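Local atomic coordinates of chitinase (Chromobacterium violaceum, PDB entry 4TXG), a protein that probably binds and degrades chitin, hydrolysing its glycosidic bonds as a chitinase of glycoside hydrolase family 18. Residues D502-D507 against P521-K526; G607-K612 against G620-G625. All blocks are in the same frame, centred on the assembly; numbering follows the deposited sequence.

Contact 1: D502-D507 against P521-K526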
# COMPACT_ATOMS: atom_id res chain seq x y z
N ASP A 502 1.70 21.30 -18.23
CA ASP A 502 2.37 20.11 -17.71
C ASP A 502 1.91 19.69 -16.31
O ASP A 502 2.51 18.81 -15.70
CB ASP A 502 3.89 20.33 -17.67
CG ASP A 502 4.48 20.58 -19.03
OD1 ASP A 502 4.01 19.95 -20.01
OD2 ASP A 502 5.43 21.40 -19.12
N ASN A 503 0.84 20.31 -15.81
CA ASN A 503 0.48 20.16 -14.40
C ASN A 503 -1.02 20.37 -14.18
O ASN A 503 -1.43 21.04 -13.23
CB ASN A 503 1.32 21.14 -13.57
CG ASN A 503 1.22 20.91 -12.07
OD1 ASN A 503 1.17 19.78 -11.59
ND2 ASN A 503 1.19 22.01 -11.32
N ILE A 504 -1.86 19.81 -15.05
CA ILE A 504 -3.27 20.21 -15.07
C ILE A 504 -4.08 19.67 -13.90
O ILE A 504 -5.16 20.19 -13.61
CB ILE A 504 -3.96 19.81 -16.40
CG1 ILE A 504 -4.29 18.31 -16.45
CG2 ILE A 504 -3.12 20.25 -17.59
CD1 ILE A 504 -5.23 17.95 -17.63
N TRP A 505 -3.57 18.66 -13.21
CA TRP A 505 -4.24 18.14 -12.02
C TRP A 505 -3.58 18.66 -10.75
O TRP A 505 -3.54 17.97 -9.73
CB TRP A 505 -4.26 16.61 -12.04
CG TRP A 505 -5.50 16.05 -12.65
CD1 TRP A 505 -6.46 16.73 -13.35
CD2 TRP A 505 -5.93 14.68 -12.60
NE1 TRP A 505 -7.46 15.86 -13.74
CE2 TRP A 505 -7.16 14.60 -13.30
CE3 TRP A 505 -5.39 13.52 -12.04
CZ2 TRP A 505 -7.86 13.40 -13.44
CZ3 TRP A 505 -6.09 12.33 -12.19
CH2 TRP A 505 -7.31 12.28 -12.88
N HIS A 506 -3.07 19.89 -10.81
CA HIS A 506 -2.45 20.53 -9.65
C HIS A 506 -3.43 20.78 -8.51
O HIS A 506 -4.64 20.89 -8.71
CB HIS A 506 -1.84 21.87 -10.06
CG HIS A 506 -2.83 22.82 -10.66
ND1 HIS A 506 -2.97 22.99 -12.02
CD2 HIS A 506 -3.74 23.64 -10.08
CE1 HIS A 506 -3.92 23.88 -12.25
NE2 HIS A 506 -4.40 24.29 -11.09
N ASP A 507 -2.87 20.86 -7.30
CA ASP A 507 -3.56 21.46 -6.17
C ASP A 507 -3.27 22.96 -6.14
O ASP A 507 -2.36 23.44 -6.83
CB ASP A 507 -3.11 20.81 -4.85
CG ASP A 507 -3.57 19.37 -4.72
OD1 ASP A 507 -4.68 19.05 -5.21
OD2 ASP A 507 -2.83 18.56 -4.13
N PRO A 521 -3.56 13.60 -15.45
CA PRO A 521 -4.14 12.29 -15.75
C PRO A 521 -3.42 11.70 -16.96
O PRO A 521 -2.90 12.47 -17.77
CB PRO A 521 -5.60 12.62 -16.07
CG PRO A 521 -5.55 14.02 -16.63
CD PRO A 521 -4.46 14.71 -15.81
N MET A 522 -3.40 10.37 -17.10
CA MET A 522 -2.66 9.79 -18.22
C MET A 522 -3.28 10.14 -19.58
O MET A 522 -2.57 10.15 -20.59
CB MET A 522 -2.53 8.27 -18.05
CG MET A 522 -1.24 7.86 -17.29
SD MET A 522 0.25 8.62 -17.98
CE MET A 522 0.17 8.04 -19.67
N TRP A 523 -4.58 10.45 -19.64
CA TRP A 523 -5.12 10.91 -20.92
C TRP A 523 -4.46 12.21 -21.36
O TRP A 523 -4.21 12.42 -22.56
CB TRP A 523 -6.65 11.09 -20.92
CG TRP A 523 -7.34 11.47 -19.62
CD1 TRP A 523 -7.74 10.61 -18.62
CD2 TRP A 523 -7.79 12.78 -19.22
NE1 TRP A 523 -8.38 11.31 -17.63
CE2 TRP A 523 -8.42 12.64 -17.96
CE3 TRP A 523 -7.71 14.05 -19.79
CZ2 TRP A 523 -8.97 13.73 -17.27
CZ3 TRP A 523 -8.25 15.13 -19.11
CH2 TRP A 523 -8.87 14.96 -17.85
N HIS A 524 -4.15 13.09 -20.42
CA HIS A 524 -3.52 14.34 -20.81
C HIS A 524 -2.09 14.07 -21.26
O HIS A 524 -1.64 14.65 -22.25
CB HIS A 524 -3.55 15.37 -19.67
CG HIS A 524 -2.97 16.69 -20.07
ND1 HIS A 524 -3.46 17.42 -21.13
CD2 HIS A 524 -1.92 17.39 -19.58
CE1 HIS A 524 -2.74 18.53 -21.27
NE2 HIS A 524 -1.80 18.53 -20.34
N ALA A 525 -1.37 13.18 -20.58
CA ALA A 525 -0.03 12.80 -21.01
C ALA A 525 -0.04 12.17 -22.40
O ALA A 525 0.89 12.36 -23.18
CB ALA A 525 0.60 11.84 -19.99
N LYS A 526 -1.08 11.41 -22.72
CA LYS A 526 -1.21 10.82 -24.04
C LYS A 526 -1.46 11.89 -25.11
O LYS A 526 -0.95 11.79 -26.23
CB LYS A 526 -2.32 9.75 -24.06
CG LYS A 526 -1.88 8.44 -23.39
CD LYS A 526 -0.90 7.71 -24.30
CE LYS A 526 0.09 6.82 -23.56
NZ LYS A 526 1.13 6.27 -24.51

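Contact 2: G607-K612 against G620-G625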
# COMPACT_ATOMS: atom_id res chain seq x y z
N GLY A 607 -8.04 8.80 -13.97
CA GLY A 607 -6.85 9.04 -14.77
C GLY A 607 -6.69 8.11 -15.97
O GLY A 607 -5.85 8.37 -16.84
N ASP A 608 -7.45 7.02 -16.01
CA ASP A 608 -7.35 6.07 -17.13
C ASP A 608 -7.93 6.71 -18.39
O ASP A 608 -8.70 7.68 -18.30
CB ASP A 608 -8.08 4.77 -16.78
CG ASP A 608 -7.65 3.59 -17.65
OD1 ASP A 608 -6.82 3.75 -18.56
OD2 ASP A 608 -8.17 2.48 -17.39
N TYR A 609 -7.57 6.19 -19.56
CA TYR A 609 -7.80 6.92 -20.80
C TYR A 609 -8.37 6.08 -21.94
O TYR A 609 -8.27 4.86 -21.94
CB TYR A 609 -6.50 7.58 -21.26
CG TYR A 609 -5.36 6.61 -21.57
CD1 TYR A 609 -5.25 6.02 -22.83
CD2 TYR A 609 -4.40 6.30 -20.61
CE1 TYR A 609 -4.22 5.15 -23.13
CE2 TYR A 609 -3.36 5.42 -20.91
CZ TYR A 609 -3.28 4.85 -22.17
OH TYR A 609 -2.25 3.99 -22.48
N ASP A 610 -8.98 6.77 -22.91
CA ASP A 610 -9.36 6.21 -24.20
C ASP A 610 -9.25 7.29 -25.26
O ASP A 610 -9.34 8.49 -24.96
CB ASP A 610 -10.79 5.66 -24.20
CG ASP A 610 -10.88 4.23 -23.72
OD1 ASP A 610 -10.08 3.38 -24.17
OD2 ASP A 610 -11.78 3.95 -22.91
N TRP A 611 -9.07 6.88 -26.51
CA TRP A 611 -9.16 7.81 -27.63
C TRP A 611 -10.62 8.13 -27.91
O TRP A 611 -11.44 7.23 -28.10
CB TRP A 611 -8.50 7.23 -28.88
CG TRP A 611 -8.54 8.17 -30.06
CD1 TRP A 611 -9.35 8.08 -31.15
CD2 TRP A 611 -7.73 9.34 -30.25
NE1 TRP A 611 -9.09 9.12 -32.02
CE2 TRP A 611 -8.11 9.91 -31.48
CE3 TRP A 611 -6.73 9.96 -29.50
CZ2 TRP A 611 -7.51 11.07 -31.98
CZ3 TRP A 611 -6.14 11.11 -29.99
CH2 TRP A 611 -6.53 11.65 -31.23
N LYS A 612 -10.95 9.42 -27.94
CA LYS A 612 -12.31 9.85 -28.21
C LYS A 612 -12.38 10.62 -29.53
O LYS A 612 -12.10 11.81 -29.58
CB LYS A 612 -12.83 10.71 -27.06
CG LYS A 612 -12.81 10.00 -25.72
CD LYS A 612 -13.79 8.84 -25.72
CE LYS A 612 -13.78 8.11 -24.40
NZ LYS A 612 -14.70 6.93 -24.41
N GLY A 620 -10.55 14.66 -32.59
CA GLY A 620 -10.21 13.61 -31.66
C GLY A 620 -9.14 14.00 -30.66
O GLY A 620 -8.30 14.87 -30.94
N GLU A 621 -9.17 13.36 -29.49
CA GLU A 621 -8.16 13.50 -28.45
C GLU A 621 -8.38 12.41 -27.42
O GLU A 621 -9.43 11.76 -27.41
CB GLU A 621 -8.23 14.88 -27.78
CG GLU A 621 -9.48 15.07 -26.91
CD GLU A 621 -9.62 16.50 -26.39
OE1 GLU A 621 -8.81 17.36 -26.77
OE2 GLU A 621 -10.56 16.75 -25.60
N TYR A 622 -7.40 12.19 -26.55
CA TYR A 622 -7.59 11.28 -25.43
C TYR A 622 -8.38 11.95 -24.31
O TYR A 622 -8.30 13.16 -24.11
CB TYR A 622 -6.25 10.79 -24.87
CG TYR A 622 -5.52 9.82 -25.76
CD1 TYR A 622 -5.79 8.46 -25.71
CD2 TYR A 622 -4.54 10.27 -26.64
CE1 TYR A 622 -5.11 7.57 -26.52
CE2 TYR A 622 -3.84 9.38 -27.45
CZ TYR A 622 -4.14 8.03 -27.39
OH TYR A 622 -3.47 7.14 -28.19
N PHE A 623 -9.13 11.15 -23.58
CA PHE A 623 -9.91 11.67 -22.47
C PHE A 623 -10.15 10.49 -21.54
O PHE A 623 -9.56 9.42 -21.73
CB PHE A 623 -11.22 12.31 -22.95
CG PHE A 623 -11.89 13.20 -21.93
CD1 PHE A 623 -11.22 14.29 -21.39
CD2 PHE A 623 -13.19 12.95 -21.52
CE1 PHE A 623 -11.83 15.11 -20.45
CE2 PHE A 623 -13.81 13.77 -20.59
CZ PHE A 623 -13.13 14.85 -20.06
N ILE A 624 -11.03 10.69 -20.57
CA ILE A 624 -11.34 9.67 -19.58
C ILE A 624 -11.78 8.37 -20.24
O ILE A 624 -12.64 8.38 -21.13
CB ILE A 624 -12.46 10.18 -18.64
CG1 ILE A 624 -11.97 11.39 -17.85
CG2 ILE A 624 -12.95 9.06 -17.74
CD1 ILE A 624 -13.09 12.07 -17.03
N GLY A 625 -11.18 7.26 -19.83
CA GLY A 625 -11.51 5.98 -20.43
C GLY A 625 -11.03 4.81 -19.60
O GLY A 625 -10.80 4.95 -18.40

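Contact 1: D502-D507 against P521-K526
Beside Ile504 and Trp505, which pack on Pro521 and His524, Asn503 O is gripped twice by His506: ND1 reaches it at 2.8 Å, close to the His506 ring plane, and the backbone N adds a weak bond closing the type I turn Asn503-His506. The turn presents Ile504 and Trp505 to the start of helix 522-530, where Pro521 is the N-cap residue. Pro521 lies over one face of Trp505, its CD 3.5 Å from the centroid of the five-membered ring and almost on the ring normal, a CH-pi contact; CB reaches farther along the indole, 3.6 Å from Trp505 CZ2. Pro521 CG sits over the centre of the Trp523 ring, so the proline fills the angle between the two indoles. These meet obliquely, Trp505 CZ2 4.0 Å from Trp523 CZ2, with their planes at 89°. Ile504 spreads over one face of the His524 ring: CD1 stands 3.6 Å from His524 CG, while CG2 meets His524 NE2 at 3.5 Å. His524 turns this face to Ile504 with CG anti to its backbone N (chi1 -177°), and the ring is held at both nitrogens, ND1 by Tyr536 OH and NE2 by Ile501 O. All this belongs to the insertion that follows strand 457-462 of the family 18 TIM barrel; Asp502 touches Val575 and Leu577 of strand 575-578, and the hairpin of strands 609-612 and 621-624 lies against Trp523.

Contact 2: G607-K612 against G620-G625
Trp611 lays one face of its indole over the backbone of Glu621, with CZ3 3.5 Å from Glu621 CA and Gly620 C close by, 3.6 Å from Trp611 CH2, and pushes its six-membered edge into the face of Tyr622. This edge-to-face pair has Trp611 CE3 3.6 Å from Tyr622 CE2 and the planes at 78°; Trp611 reaches across the strand pair because CG is anti to its backbone N (chi1 -179°). Tyr609 runs alongside Tyr622, pointing the same way, with its CD1 3.8 Å from Tyr622 CD1, and completes an aromatic cluster; its OH is bonded to Glu582. The two short strands form an antiparallel beta hairpin that follows the last barrel strand, 599-603, and precedes helix 627-636. Asp610 and Phe623 are a hydrogen-bonded pair, joined by Asp610 N to Phe623 O and Phe623 N to Asp610 O, both 3.0 Å. Nearer the connecting loop, Lys612 N gives Glu621 O a 2.8 Å bond, whereas the return bond is weak. At the other end Gly625 N meets Asp608 O from above the carbonyl plane, and Asp610 OD2 comes within 3.2 Å of Gly625 CA, where Gly625, without a side chain, passes close to the backbone of Tyr609. The Asp610 carboxylate is held by Thr626 N and Thr627 OG1. On the face opposite the aromatic cluster Lys612 bends at chi2 and sets CG against Phe623 CB. Arg615, in the loop, makes a cation-pi contact with Phe623 and a salt bridge with Glu621.

How the contacts relate
Helix 522-530 joins the two contacts, whose centres are about 12 Å apart. Trp523 of contact 1 turns its CD1 to the backbone of contact 2, 3.1 Å from Asp608 O, and its NE1 bonds to Ala606 O just ahead of the hairpin; its CB lies 3.5 Å from Phe623 O. One turn along, Lys526 CB packs on Tyr622 CD2 at 3.4 Å. Contact 1 lies within the insertion after barrel strand 457-462, and contact 2 follows strand 599-603, the neighbouring barrel strand, so the helix bridges two excursions from the barrel. A bound cesium ion lies about 8 Å from the Trp505 side chain, and one about 10 Å from Gly625.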